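Local atomic coordinates of putative glycosylhydrolase (Parabacteroides distasonis, PDB entry 3S5Q), a protein that is probably a glycoside hydrolase of the 3-keto-disaccharide hydrolase family, built on a concanavalin A-like beta-sandwich fold. Residues I97-H101 and L127-P132. Sequence-based numbering, arbitrary orientation.
Sequences IADDH and LVVKKP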
ATOM      1  N   ILE A  97       4.000   3.388  -2.101  1.00 18.98           N
ATOM      2  CA  ILE A  97       3.398   3.824  -3.360  1.00 19.99           C
ATOM      3  C   ILE A  97       4.198   5.023  -3.726  1.00 19.84           C
ATOM      4  O   ILE A  97       4.348   5.892  -2.903  1.00 19.41           O
ATOM      5  CB  ILE A  97       1.916   4.213  -3.220  1.00 20.86           C
ATOM      6  CG1 ILE A  97       1.098   2.968  -2.946  1.00 20.32           C
ATOM      7  CG2 ILE A  97       1.421   4.960  -4.509  1.00 19.85           C
ATOM      8  CD1 ILE A  97      -0.334   3.237  -2.549  1.00 23.79           C
ATOM      9  N   ALA A  98       4.793   5.008  -4.914  1.00 21.04           N
ATOM     10  CA  ALA A  98       5.606   6.142  -5.389  1.00 22.70           C
ATOM     11  C   ALA A  98       5.545   6.203  -6.884  1.00 23.49           C
ATOM     12  O   ALA A  98       5.378   5.180  -7.561  1.00 22.81           O
ATOM     13  CB  ALA A  98       7.088   6.011  -4.930  1.00 21.96           C
ATOM     14  N   ASP A  99       5.664   7.419  -7.411  1.00 24.83           N
ATOM     15  CA  ASP A  99       5.853   7.610  -8.829  1.00 25.51           C
ATOM     16  C   ASP A  99       7.308   7.338  -9.128  1.00 25.71           C
ATOM     17  O   ASP A  99       8.106   8.291  -9.168  1.00 27.02           O
ATOM     18  CB  ASP A  99       5.499   9.043  -9.264  1.00 26.51           C
ATOM     19  CG  ASP A  99       5.936   9.356 -10.729  1.00 28.34           C
ATOM     20  OD1 ASP A  99       5.940   8.447 -11.591  1.00 28.82           O
ATOM     21  OD2 ASP A  99       6.282  10.524 -11.023  1.00 28.55           O
ATOM     22  N   ASP A 100       7.639   6.057  -9.340  1.00 25.08           N
ATOM     23  CA  ASP A 100       8.993   5.619  -9.690  1.00 25.56           C
ATOM     24  C   ASP A 100       9.541   6.288 -10.965  1.00 25.90           C
ATOM     25  O   ASP A 100      10.754   6.320 -11.166  1.00 25.25           O
ATOM     26  CB  ASP A 100       9.058   4.088  -9.852  1.00 25.38           C
ATOM     27  CG  ASP A 100       8.887   3.324  -8.516  1.00 25.83           C
ATOM     28  OD1 ASP A 100       8.696   3.940  -7.446  1.00 26.68           O
ATOM     29  OD2 ASP A 100       8.997   2.075  -8.535  1.00 25.53           O
ATOM     30  N   HIS A 101       8.675   6.834 -11.816  1.00 26.14           N
ATOM     31  CA  HIS A 101       9.142   7.477 -13.057  1.00 28.87           C
ATOM     32  C   HIS A 101       9.862   8.820 -12.862  1.00 29.80           C
ATOM     33  O   HIS A 101      10.547   9.293 -13.771  1.00 31.87           O
ATOM     34  CB  HIS A 101       8.000   7.645 -14.072  1.00 28.33           C
ATOM     35  CG  HIS A 101       7.382   6.337 -14.494  1.00 30.81           C
ATOM     36  ND1 HIS A 101       7.752   5.663 -15.646  1.00 29.68           N
ATOM     37  CD2 HIS A 101       6.449   5.561 -13.884  1.00 27.21           C
ATOM     38  CE1 HIS A 101       7.035   4.552 -15.746  1.00 31.35           C
ATOM     39  NE2 HIS A 101       6.251   4.458 -14.682  1.00 28.18           N
ATOM     40  N   LEU A 127       9.771  -0.165 -12.409  1.00 26.11           N
ATOM     41  CA  LEU A 127       8.882   0.663 -13.276  1.00 25.80           C
ATOM     42  C   LEU A 127       7.626  -0.111 -13.723  1.00 24.89           C
ATOM     43  O   LEU A 127       7.075   0.077 -14.816  1.00 23.13           O
ATOM     44  CB  LEU A 127       9.651   1.243 -14.454  1.00 26.87           C
ATOM     45  CG  LEU A 127      10.720   2.259 -14.013  1.00 28.05           C
ATOM     46  CD1 LEU A 127      11.630   2.581 -15.198  1.00 28.18           C
ATOM     47  CD2 LEU A 127      10.082   3.547 -13.454  1.00 27.45           C
ATOM     48  N   VAL A 128       7.137  -0.937 -12.803  1.00 24.04           N
ATOM     49  CA  VAL A 128       5.836  -1.615 -12.965  1.00 23.97           C
ATOM     50  C   VAL A 128       4.655  -0.676 -12.725  1.00 24.38           C
ATOM     51  O   VAL A 128       3.587  -0.856 -13.345  1.00 25.55           O
ATOM     52  CB  VAL A 128       5.762  -2.878 -12.105  1.00 22.98           C
ATOM     53  CG1 VAL A 128       4.329  -3.433 -12.011  1.00 20.74           C
ATOM     54  CG2 VAL A 128       6.703  -3.909 -12.708  1.00 21.85           C
ATOM     55  N   VAL A 129       4.822   0.324 -11.839  1.00 23.92           N
ATOM     56  CA  VAL A 129       3.827   1.416 -11.730  1.00 23.78           C
ATOM     57  C   VAL A 129       3.726   2.156 -13.077  1.00 24.77           C
ATOM     58  O   VAL A 129       4.715   2.383 -13.746  1.00 25.61           O
ATOM     59  CB  VAL A 129       4.154   2.434 -10.583  1.00 23.64           C
ATOM     60  CG1 VAL A 129       5.348   3.351 -10.934  1.00 23.75           C
ATOM     61  CG2 VAL A 129       2.918   3.262 -10.204  1.00 22.50           C
ATOM     62  N   LYS A 130       2.519   2.557 -13.438  1.00 25.43           N
ATOM     63  CA  LYS A 130       2.289   3.344 -14.632  1.00 27.27           C
ATOM     64  C   LYS A 130       2.712   4.785 -14.382  1.00 28.39           C
ATOM     65  O   LYS A 130       3.033   5.208 -13.265  1.00 26.88           O
ATOM     66  CB  LYS A 130       0.801   3.328 -15.027  1.00 27.68           C
ATOM     67  CG  LYS A 130       0.150   1.935 -15.169  1.00 27.22           C
ATOM     68  CD  LYS A 130      -1.366   2.089 -15.308  1.00 31.83           C
ATOM     69  CE  LYS A 130      -2.121   0.939 -16.012  1.00 34.73           C
ATOM     70  NZ  LYS A 130      -1.486  -0.347 -15.806  1.00 35.27           N
ATOM     71  N   LYS A 131       2.678   5.549 -15.451  1.00 29.87           N
ATOM     72  CA  LYS A 131       2.952   6.961 -15.342  1.00 31.73           C
ATOM     73  C   LYS A 131       1.880   7.728 -14.543  1.00 30.92           C
ATOM     74  O   LYS A 131       0.757   7.263 -14.364  1.00 30.09           O
ATOM     75  CB  LYS A 131       3.136   7.550 -16.749  1.00 33.34           C
ATOM     76  CG  LYS A 131       4.408   7.041 -17.424  1.00 35.23           C
ATOM     77  CD  LYS A 131       4.596   7.659 -18.818  1.00 39.87           C
ATOM     78  CE  LYS A 131       6.039   7.464 -19.340  1.00 41.14           C
ATOM     79  NZ  LYS A 131       6.214   8.176 -20.669  1.00 44.14           N
ATOM     80  N   PRO A 132       2.248   8.913 -14.048  1.00 31.85           N
ATOM     81  CA  PRO A 132       1.268   9.841 -13.503  1.00 32.16           C
ATOM     82  C   PRO A 132       0.040   9.994 -14.387  1.00 32.28           C
ATOM     83  O   PRO A 132       0.156  10.094 -15.618  1.00 31.77           O
ATOM     84  CB  PRO A 132       2.041  11.149 -13.451  1.00 33.30           C
ATOM     85  CG  PRO A 132       3.422  10.710 -13.155  1.00 33.46           C
ATOM     86  CD  PRO A 132       3.601   9.486 -14.009  1.00 31.82           C
TER
HETATM   87  O   HOH W   1       3.611   6.940 -11.315  1.00 26.53           O
HETATM   88  O   HOH W   2      10.881   1.314 -10.123  1.00 20.27           O
HETATM   89  O   HOH W   3       7.111   0.664 -10.067  1.00 24.30           O
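The imidazole of H101 is clamped on both faces by aliphatic carbons of 127-132 while its NE2 edge is hydrogen-bonded to that segment's backbone. L127 CD2 stands 3.9 Å from the ring centroid of H101, and K131 CG approaches the opposite face almost as closely, each only 9° off the ring normal, so both make CH-pi contacts. The K131 chain crosses the ring at about a right angle, then runs on extended. At the ring edge, H101 NE2 donates a short, nearly straight hydrogen bond to V129 O (2.7 Å, 165°); the acceptor lies close to the ring plane, although the donor is tilted from the carbonyl plane. This bond identifies NE2 as protonated and, with the two covered faces, fixes the rotation of the ring. The chi1 of H101, -61°, sets CG beside its backbone N and directs the ring at the loop.

V129 CG1 packs against D100 CB and H101 CD2, while L127 CD2 also reaches D100 CB (3.8 Å). P132 lies crosswise to the D99 carboxylate, its CD 3.5 Å from D99 OD1. Three waters also bridge the two segments: one donates to D99 OD1 and K130 O, and two others lie at D100 OD2, one accepting from L127 N and the other from V129 N. The other carboxylate oxygens turn elsewhere, D99 OD2 to N73 N and D100 OD1 to C114 N.

D99 centres an inverse gamma turn just beyond strand 93-98, an outermost strand of the five-stranded sheet. The contact thus ties the end of that strand to the irregular loop leading into strand 135-143 of the eight-stranded sheet, with V129 resting on F68 and P132 on T70 of strand 62-70.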